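Local coordinates for protein copper-containing nitrite reductase (Thermus scotoductus, PDB 6HBE) that probably reduces nitrite to nitric oxide at copper centres, taking electrons from a cytochrome c, as a three-domain homotrimeric enzyme, at residues E21-F33 / G43-V56. Residues are numbered along the deposited sequence; the frame is centred on the assembly and turned at random.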
ATOM      1  N   GLU C  21      11.510 -40.633   5.282  1.00 44.88           N
ATOM      2  CA  GLU C  21      12.497 -39.754   4.663  1.00 44.93           C
ATOM      3  C   GLU C  21      11.964 -39.392   3.302  1.00 43.04           C
ATOM      4  O   GLU C  21      11.524 -40.271   2.546  1.00 41.84           O
ATOM      5  CB  GLU C  21      13.848 -40.435   4.551  1.00 49.48           C
ATOM      6  CG  GLU C  21      14.407 -40.801   5.921  1.00 56.57           C
ATOM      7  CD  GLU C  21      15.854 -41.248   5.868  1.00 62.25           C
ATOM      8  OE1 GLU C  21      16.700 -40.461   5.391  1.00 66.93           O
ATOM      9  OE2 GLU C  21      16.145 -42.384   6.308  1.00 68.95           O
ATOM     10  N   ARG C  22      11.972 -38.094   3.012  1.00 35.63           N
ATOM     11  CA  ARG C  22      11.391 -37.551   1.804  1.00 35.54           C
ATOM     12  C   ARG C  22      12.464 -36.752   1.123  1.00 34.45           C
ATOM     13  O   ARG C  22      13.184 -35.992   1.779  1.00 36.26           O
ATOM     14  CB  ARG C  22      10.208 -36.640   2.155  1.00 36.23           C
ATOM     15  CG  ARG C  22       9.052 -37.322   2.869  1.00 39.18           C
ATOM     16  CD  ARG C  22       8.482 -38.461   2.022  1.00 42.86           C
ATOM     17  NE  ARG C  22       8.319 -38.020   0.634  1.00 42.32           N
ATOM     18  CZ  ARG C  22       7.335 -37.227   0.194  1.00 45.55           C
ATOM     19  NH1 ARG C  22       6.360 -36.812   1.014  1.00 43.81           N
ATOM     20  NH2 ARG C  22       7.301 -36.869  -1.091  1.00 44.92           N
ATOM     21  N   HIS C  23      12.559 -36.876  -0.191  1.00 32.52           N
ATOM     22  CA  HIS C  23      13.599 -36.204  -0.916  1.00 33.32           C
ATOM     23  C   HIS C  23      13.030 -35.373  -2.052  1.00 31.06           C
ATOM     24  O   HIS C  23      12.202 -35.857  -2.820  1.00 30.27           O
ATOM     25  CB  HIS C  23      14.621 -37.226  -1.430  1.00 38.53           C
ATOM     26  CG  HIS C  23      15.750 -36.592  -2.170  1.00 45.76           C
ATOM     27  ND1 HIS C  23      16.247 -37.093  -3.352  1.00 50.60           N
ATOM     28  CD2 HIS C  23      16.439 -35.451  -1.922  1.00 47.95           C
ATOM     29  CE1 HIS C  23      17.208 -36.298  -3.792  1.00 51.45           C
ATOM     30  NE2 HIS C  23      17.334 -35.286  -2.947  1.00 48.89           N
ATOM     31  N   PHE C  24      13.484 -34.120  -2.148  1.00 29.12           N
ATOM     32  CA  PHE C  24      13.030 -33.180  -3.150  1.00 27.65           C
ATOM     33  C   PHE C  24      14.210 -32.493  -3.817  1.00 27.70           C
ATOM     34  O   PHE C  24      15.185 -32.125  -3.139  1.00 29.13           O
ATOM     35  CB  PHE C  24      12.109 -32.102  -2.521  1.00 28.48           C
ATOM     36  CG  PHE C  24      10.903 -32.661  -1.793  1.00 29.61           C
ATOM     37  CD1 PHE C  24       9.788 -33.110  -2.493  1.00 31.17           C
ATOM     38  CD2 PHE C  24      10.900 -32.761  -0.409  1.00 29.68           C
ATOM     39  CE1 PHE C  24       8.678 -33.610  -1.825  1.00 32.38           C
ATOM     40  CE2 PHE C  24       9.800 -33.263   0.276  1.00 31.28           C
ATOM     41  CZ  PHE C  24       8.682 -33.694  -0.433  1.00 31.32           C
ATOM     42  N   THR C  25      14.092 -32.261  -5.127  1.00 26.89           N
ATOM     43  CA  THR C  25      15.118 -31.581  -5.900  1.00 28.69           C
ATOM     44  C   THR C  25      14.595 -30.252  -6.458  1.00 28.06           C
ATOM     45  O   THR C  25      13.572 -30.221  -7.136  1.00 27.01           O
ATOM     46  CB  THR C  25      15.670 -32.460  -7.033  1.00 31.19           C
ATOM     47  OG1 THR C  25      16.176 -33.683  -6.473  1.00 34.37           O
ATOM     48  CG2 THR C  25      16.832 -31.742  -7.739  1.00 32.48           C
ATOM     49  N   LEU C  26      15.258 -29.148  -6.093  1.00 25.95           N
ATOM     50  CA  LEU C  26      14.964 -27.830  -6.667  1.00 27.45           C
ATOM     51  C   LEU C  26      16.099 -27.342  -7.561  1.00 26.79           C
ATOM     52  O   LEU C  26      17.273 -27.367  -7.142  1.00 29.18           O
ATOM     53  CB  LEU C  26      14.697 -26.807  -5.542  1.00 27.97           C
ATOM     54  CG  LEU C  26      13.502 -27.109  -4.635  1.00 29.68           C
ATOM     55  CD1 LEU C  26      13.437 -26.149  -3.465  1.00 30.00           C
ATOM     56  CD2 LEU C  26      12.187 -27.069  -5.421  1.00 30.19           C
ATOM     57  N   GLU C  27      15.756 -26.845  -8.750  1.00 25.43           N
ATOM     58  CA  GLU C  27      16.702 -26.394  -9.733  1.00 27.17           C
ATOM     59  C   GLU C  27      16.520 -24.906 -10.078  1.00 28.10           C
ATOM     60  O   GLU C  27      15.567 -24.525 -10.773  1.00 27.49           O
ATOM     61  CB  GLU C  27      16.595 -27.254 -11.006  1.00 28.82           C
ATOM     62  CG  GLU C  27      16.838 -28.743 -10.739  1.00 30.82           C
ATOM     63  CD  GLU C  27      17.005 -29.566 -12.013  1.00 35.67           C
ATOM     64  OE1 GLU C  27      16.395 -29.208 -13.044  1.00 35.97           O
ATOM     65  OE2 GLU C  27      17.747 -30.575 -11.976  1.00 36.83           O
ATOM     66  N   ALA C  28      17.446 -24.069  -9.606  1.00 26.60           N
ATOM     67  CA  ALA C  28      17.391 -22.631  -9.881  1.00 27.09           C
ATOM     68  C   ALA C  28      17.750 -22.316 -11.330  1.00 28.00           C
ATOM     69  O   ALA C  28      18.784 -22.798 -11.848  1.00 28.61           O
ATOM     70  CB  ALA C  28      18.300 -21.851  -8.916  1.00 28.03           C
ATOM     71  N   ARG C  29      16.913 -21.505 -11.980  1.00 26.52           N
ATOM     72  CA  ARG C  29      17.109 -21.104 -13.389  1.00 29.03           C
ATOM     73  C   ARG C  29      16.493 -19.760 -13.768  1.00 27.97           C
ATOM     74  O   ARG C  29      15.744 -19.181 -12.997  1.00 27.01           O
ATOM     75  CB  ARG C  29      16.584 -22.177 -14.322  1.00 36.78           C
ATOM     76  CG  ARG C  29      15.258 -22.760 -13.921  1.00 42.56           C
ATOM     77  CD  ARG C  29      15.127 -24.154 -14.491  1.00 48.32           C
ATOM     78  NE  ARG C  29      15.230 -24.106 -15.934  1.00 52.09           N
ATOM     79  CZ  ARG C  29      15.087 -25.153 -16.738  1.00 54.34           C
ATOM     80  NH1 ARG C  29      14.809 -26.370 -16.255  1.00 52.63           N
ATOM     81  NH2 ARG C  29      15.207 -24.960 -18.049  1.00 52.92           N
ATOM     82  N   SER C  30      16.887 -19.259 -14.939  1.00 26.58           N
ATOM     83  CA  SER C  30      16.256 -18.138 -15.613  1.00 27.77           C
ATOM     84  C   SER C  30      15.105 -18.679 -16.450  1.00 28.84           C
ATOM     85  O   SER C  30      15.282 -19.696 -17.136  1.00 27.88           O
ATOM     86  CB  SER C  30      17.240 -17.456 -16.569  1.00 30.61           C
ATOM     87  OG  SER C  30      18.079 -16.591 -15.845  1.00 37.13           O
ATOM     88  N   SER C  31      13.950 -18.013 -16.427  1.00 26.94           N
ATOM     89  CA  SER C  31      12.757 -18.525 -17.149  1.00 26.09           C
ATOM     90  C   SER C  31      11.865 -17.419 -17.738  1.00 25.28           C
ATOM     91  O   SER C  31      12.026 -16.208 -17.441  1.00 23.84           O
ATOM     92  CB  SER C  31      11.908 -19.395 -16.214  1.00 27.45           C
ATOM     93  OG  SER C  31      12.669 -20.385 -15.505  1.00 27.30           O
ATOM     94  N   ILE C  32      10.900 -17.855 -18.541  1.00 23.68           N
ATOM     95  CA  ILE C  32       9.887 -16.988 -19.124  1.00 27.01           C
ATOM     96  C   ILE C  32       8.524 -17.643 -18.840  1.00 28.09           C
ATOM     97  O   ILE C  32       8.329 -18.806 -19.188  1.00 27.28           O
ATOM     98  CB  ILE C  32      10.080 -16.809 -20.638  1.00 28.73           C
ATOM     99  CG1 ILE C  32      11.503 -16.337 -20.951  1.00 31.87           C
ATOM    100  CG2 ILE C  32       9.062 -15.830 -21.210  1.00 29.10           C
ATOM    101  CD1 ILE C  32      11.790 -16.178 -22.431  1.00 35.72           C
ATOM    102  N   PHE C  33       7.603 -16.902 -18.205  1.00 25.42           N
ATOM    103  CA  PHE C  33       6.260 -17.409 -17.867  1.00 26.13           C
ATOM    104  C   PHE C  33       5.140 -16.752 -18.706  1.00 25.12           C
ATOM    105  O   PHE C  33       5.154 -15.548 -18.893  1.00 26.37           O
ATOM    106  CB  PHE C  33       5.981 -17.173 -16.373  1.00 26.89           C
ATOM    107  CG  PHE C  33       7.179 -17.360 -15.464  1.00 26.15           C
ATOM    108  CD1 PHE C  33       7.692 -18.618 -15.219  1.00 27.03           C
ATOM    109  CD2 PHE C  33       7.747 -16.264 -14.781  1.00 27.64           C
ATOM    110  CE1 PHE C  33       8.773 -18.805 -14.378  1.00 24.59           C
ATOM    111  CE2 PHE C  33       8.842 -16.439 -13.928  1.00 26.94           C
ATOM    112  CZ  PHE C  33       9.342 -17.716 -13.718  1.00 26.59           C
ATOM    113  N   GLY C  43      11.866 -13.702 -15.705  1.00 25.03           N
ATOM    114  CA  GLY C  43      12.319 -13.717 -14.326  1.00 25.62           C
ATOM    115  C   GLY C  43      13.191 -14.903 -13.984  1.00 25.06           C
ATOM    116  O   GLY C  43      13.922 -15.409 -14.824  1.00 25.49           O
ATOM    117  N   PHE C  44      13.133 -15.323 -12.727  1.00 24.83           N
ATOM    118  CA  PHE C  44      13.855 -16.481 -12.224  1.00 25.06           C
ATOM    119  C   PHE C  44      12.849 -17.492 -11.676  1.00 24.93           C
ATOM    120  O   PHE C  44      11.781 -17.095 -11.181  1.00 23.27           O
ATOM    121  CB  PHE C  44      14.798 -16.095 -11.078  1.00 25.70           C
ATOM    122  CG  PHE C  44      15.885 -15.099 -11.448  1.00 26.58           C
ATOM    123  CD1 PHE C  44      16.871 -15.432 -12.385  1.00 27.48           C
ATOM    124  CD2 PHE C  44      15.972 -13.849 -10.806  1.00 27.50           C
ATOM    125  CE1 PHE C  44      17.883 -14.528 -12.729  1.00 28.05           C
ATOM    126  CE2 PHE C  44      16.986 -12.940 -11.142  1.00 27.47           C
ATOM    127  CZ  PHE C  44      17.937 -13.278 -12.105  1.00 28.16           C
ATOM    128  N   SER C  45      13.189 -18.787 -11.722  1.00 23.50           N
ATOM    129  CA  SER C  45      12.328 -19.853 -11.189  1.00 23.53           C
ATOM    130  C   SER C  45      13.097 -20.949 -10.451  1.00 24.88           C
ATOM    131  O   SER C  45      14.355 -20.982 -10.467  1.00 25.34           O
ATOM    132  CB  SER C  45      11.526 -20.505 -12.321  1.00 25.32           C
ATOM    133  OG  SER C  45      12.357 -21.310 -13.132  1.00 23.87           O
ATOM    134  N   PHE C  46      12.337 -21.805  -9.784  1.00 22.04           N
ATOM    135  CA  PHE C  46      12.750 -23.169  -9.483  1.00 22.59           C
ATOM    136  C   PHE C  46      12.003 -24.098 -10.455  1.00 24.41           C
ATOM    137  O   PHE C  46      10.763 -24.076 -10.536  1.00 21.37           O
ATOM    138  CB  PHE C  46      12.449 -23.559  -8.058  1.00 23.46           C
ATOM    139  CG  PHE C  46      13.253 -22.791  -7.039  1.00 25.00           C
ATOM    140  CD1 PHE C  46      14.594 -23.059  -6.859  1.00 24.78           C
ATOM    141  CD2 PHE C  46      12.674 -21.756  -6.310  1.00 25.44           C
ATOM    142  CE1 PHE C  46      15.342 -22.346  -5.946  1.00 25.13           C
ATOM    143  CE2 PHE C  46      13.410 -21.044  -5.388  1.00 25.68           C
ATOM    144  CZ  PHE C  46      14.750 -21.337  -5.206  1.00 25.98           C
ATOM    145  N   ASN C  47      12.770 -24.879 -11.219  1.00 24.24           N
ATOM    146  CA  ASN C  47      12.236 -25.904 -12.123  1.00 26.35           C
ATOM    147  C   ASN C  47      11.315 -25.405 -13.230  1.00 25.34           C
ATOM    148  O   ASN C  47      10.403 -26.120 -13.656  1.00 27.95           O
ATOM    149  CB  ASN C  47      11.535 -26.996 -11.332  1.00 28.37           C
ATOM    150  CG  ASN C  47      12.415 -27.609 -10.257  1.00 30.42           C
ATOM    151  OD1 ASN C  47      12.957 -26.921  -9.363  1.00 31.11           O
ATOM    152  ND2 ASN C  47      12.546 -28.912 -10.308  1.00 33.45           N
ATOM    153  N   ASP C  48      11.565 -24.182 -13.686  1.00 24.74           N
ATOM    154  CA  ASP C  48      10.890 -23.586 -14.821  1.00 26.58           C
ATOM    155  C   ASP C  48       9.363 -23.311 -14.637  1.00 27.11           C
ATOM    156  O   ASP C  48       8.615 -23.287 -15.618  1.00 29.92           O
ATOM    157  CB  ASP C  48      11.165 -24.459 -16.048  1.00 30.30           C
ATOM    158  CG  ASP C  48      11.243 -23.668 -17.354  1.00 34.62           C
ATOM    159  OD1 ASP C  48      11.850 -22.561 -17.409  1.00 32.92           O
ATOM    160  OD2 ASP C  48      10.727 -24.212 -18.360  1.00 39.75           O
ATOM    161  N   MET C  49       8.930 -23.131 -13.383  0.50 25.36           N
ATOM    162  CA  MET C  49       7.535 -22.779 -13.026  0.50 25.82           C
ATOM    163  C   MET C  49       7.548 -21.702 -11.930  0.50 24.13           C
ATOM    164  O   MET C  49       8.436 -21.722 -11.086  0.50 21.30           O
ATOM    165  CB  MET C  49       6.763 -24.001 -12.515  0.50 28.16           C
ATOM    166  CG  MET C  49       7.575 -25.014 -11.723  0.50 31.03           C
ATOM    167  SD  MET C  49       6.687 -26.532 -11.279  0.50 35.86           S
ATOM    168  CE  MET C  49       5.747 -26.803 -12.779  0.50 35.48           C
ATOM    169  N   SER C  50       6.569 -20.787 -11.946  1.00 22.19           N
ATOM    170  CA  SER C  50       6.374 -19.813 -10.844  1.00 21.32           C
ATOM    171  C   SER C  50       4.859 -19.700 -10.543  1.00 20.65           C
ATOM    172  O   SER C  50       4.123 -19.210 -11.391  1.00 20.45           O
ATOM    173  CB  SER C  50       6.933 -18.444 -11.215  1.00 21.85           C
ATOM    174  OG  SER C  50       6.781 -17.533 -10.120  1.00 22.45           O
ATOM    175  N   PRO C  51       4.384 -20.163  -9.388  1.00 19.18           N
ATOM    176  CA  PRO C  51       5.202 -20.727  -8.299  1.00 19.87           C
ATOM    177  C   PRO C  51       5.854 -22.061  -8.631  1.00 23.18           C
ATOM    178  O   PRO C  51       5.401 -22.794  -9.540  1.00 22.30           O
ATOM    179  CB  PRO C  51       4.201 -20.927  -7.167  1.00 20.42           C
ATOM    180  CG  PRO C  51       2.847 -20.892  -7.794  1.00 19.92           C
ATOM    181  CD  PRO C  51       2.977 -19.996  -8.996  1.00 18.21           C
ATOM    182  N   GLY C  52       6.925 -22.366  -7.901  1.00 21.36           N
ATOM    183  CA  GLY C  52       7.700 -23.571  -8.138  1.00 23.20           C
ATOM    184  C   GLY C  52       7.035 -24.872  -7.662  1.00 23.47           C
ATOM    185  O   GLY C  52       5.873 -24.858  -7.245  1.00 23.68           O
ATOM    186  N   PRO C  53       7.763 -25.994  -7.728  1.00 23.09           N
ATOM    187  CA  PRO C  53       7.269 -27.287  -7.264  1.00 25.66           C
ATOM    188  C   PRO C  53       6.691 -27.233  -5.865  1.00 23.14           C
ATOM    189  O   PRO C  53       7.294 -26.636  -4.996  1.00 23.90           O
ATOM    190  CB  PRO C  53       8.546 -28.162  -7.274  1.00 25.25           C
ATOM    191  CG  PRO C  53       9.318 -27.594  -8.405  1.00 24.03           C
ATOM    192  CD  PRO C  53       9.157 -26.108  -8.203  1.00 23.71           C
ATOM    193  N   MET C  54       5.527 -27.821  -5.672  1.00 21.77           N
ATOM    194  CA  MET C  54       4.887 -27.891  -4.362  1.00 22.64           C
ATOM    195  C   MET C  54       5.347 -29.141  -3.655  1.00 23.52           C
ATOM    196  O   MET C  54       5.235 -30.235  -4.230  1.00 23.36           O
ATOM    197  CB  MET C  54       3.349 -27.905  -4.511  1.00 22.85           C
ATOM    198  CG  MET C  54       2.615 -27.969  -3.170  1.00 24.76           C
ATOM    199  SD  MET C  54       0.804 -28.041  -3.318  1.00 26.32           S
ATOM    200  CE  MET C  54       0.561 -29.766  -3.757  1.00 28.29           C
ATOM    201  N   LEU C  55       5.824 -28.997  -2.407  1.00 23.35           N
ATOM    202  CA  LEU C  55       6.314 -30.108  -1.585  1.00 24.11           C
ATOM    203  C   LEU C  55       5.350 -30.387  -0.465  1.00 25.43           C
ATOM    204  O   LEU C  55       4.895 -29.452   0.196  1.00 24.26           O
ATOM    205  CB  LEU C  55       7.693 -29.764  -0.996  1.00 26.60           C
ATOM    206  CG  LEU C  55       8.653 -28.964  -1.880  1.00 27.97           C
ATOM    207  CD1 LEU C  55       9.973 -28.684  -1.139  1.00 30.17           C
ATOM    208  CD2 LEU C  55       8.917 -29.632  -3.221  1.00 27.83           C
ATOM    209  N   VAL C  56       4.990 -31.658  -0.251  1.00 24.48           N
ATOM    210  CA  VAL C  56       4.085 -32.038   0.830  1.00 25.06           C
ATOM    211  C   VAL C  56       4.709 -33.183   1.623  1.00 26.84           C
ATOM    212  O   VAL C  56       5.081 -34.209   1.042  1.00 27.81           O
ATOM    213  CB  VAL C  56       2.707 -32.500   0.290  1.00 26.28           C
ATOM    214  CG1 VAL C  56       1.791 -32.921   1.434  1.00 27.37           C
ATOM    215  CG2 VAL C  56       2.064 -31.398  -0.541  1.00 26.81           C
TER
HETATM  216  O   HOH W   1      11.406 -20.676 -19.323  1.00 30.13           O
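Ser31 and Arg29 pair with Gly43 and Ser45 through two-way backbone hydrogen bonds, closing an antiparallel beta hairpin in the first cupredoxin domain. The Ser31 and Ser45 hydroxyls meet at 2.6 Å between their OG atoms; Asp48 OD1 lies 3.0 Å from Ser31 OG, a possible second acceptor for its proton, and accepts a hydrogen bond from a water held by Ile32 N. The Asp48 carboxylate stacks on one face of the Arg29 guanidinium, planes 23° apart, a long salt bridge of charges alone. At the type I' turn Phe46-Met49, Asn47 N binds Glu27 O while OD1 accepts the Glu27 N-H, N to OD1 2.9 Å and nearly straight (172°), the donor above the plane of the Asn47 side-chain amide. Phe33 rests one face on Ser50 CB and turns its edge to Ser45 CB and Phe44 O. Farther along, the chain crosses to the facing sheet of the sandwich, and Leu55 CB sits 4.0 Å from the Phe24 ring centroid. Arg22 bends at chi2 and chi3, and NH1 donates a bent hydrogen bond to Val56 O (2.9 Å), tilted from the guanidinium plane. Phe44, on the hairpin face of Ala28 and Phe46, packs against copper ligands His75 and His125; Ser45 O accepts from both Arg29 N and copper ligand Gln130 NE2.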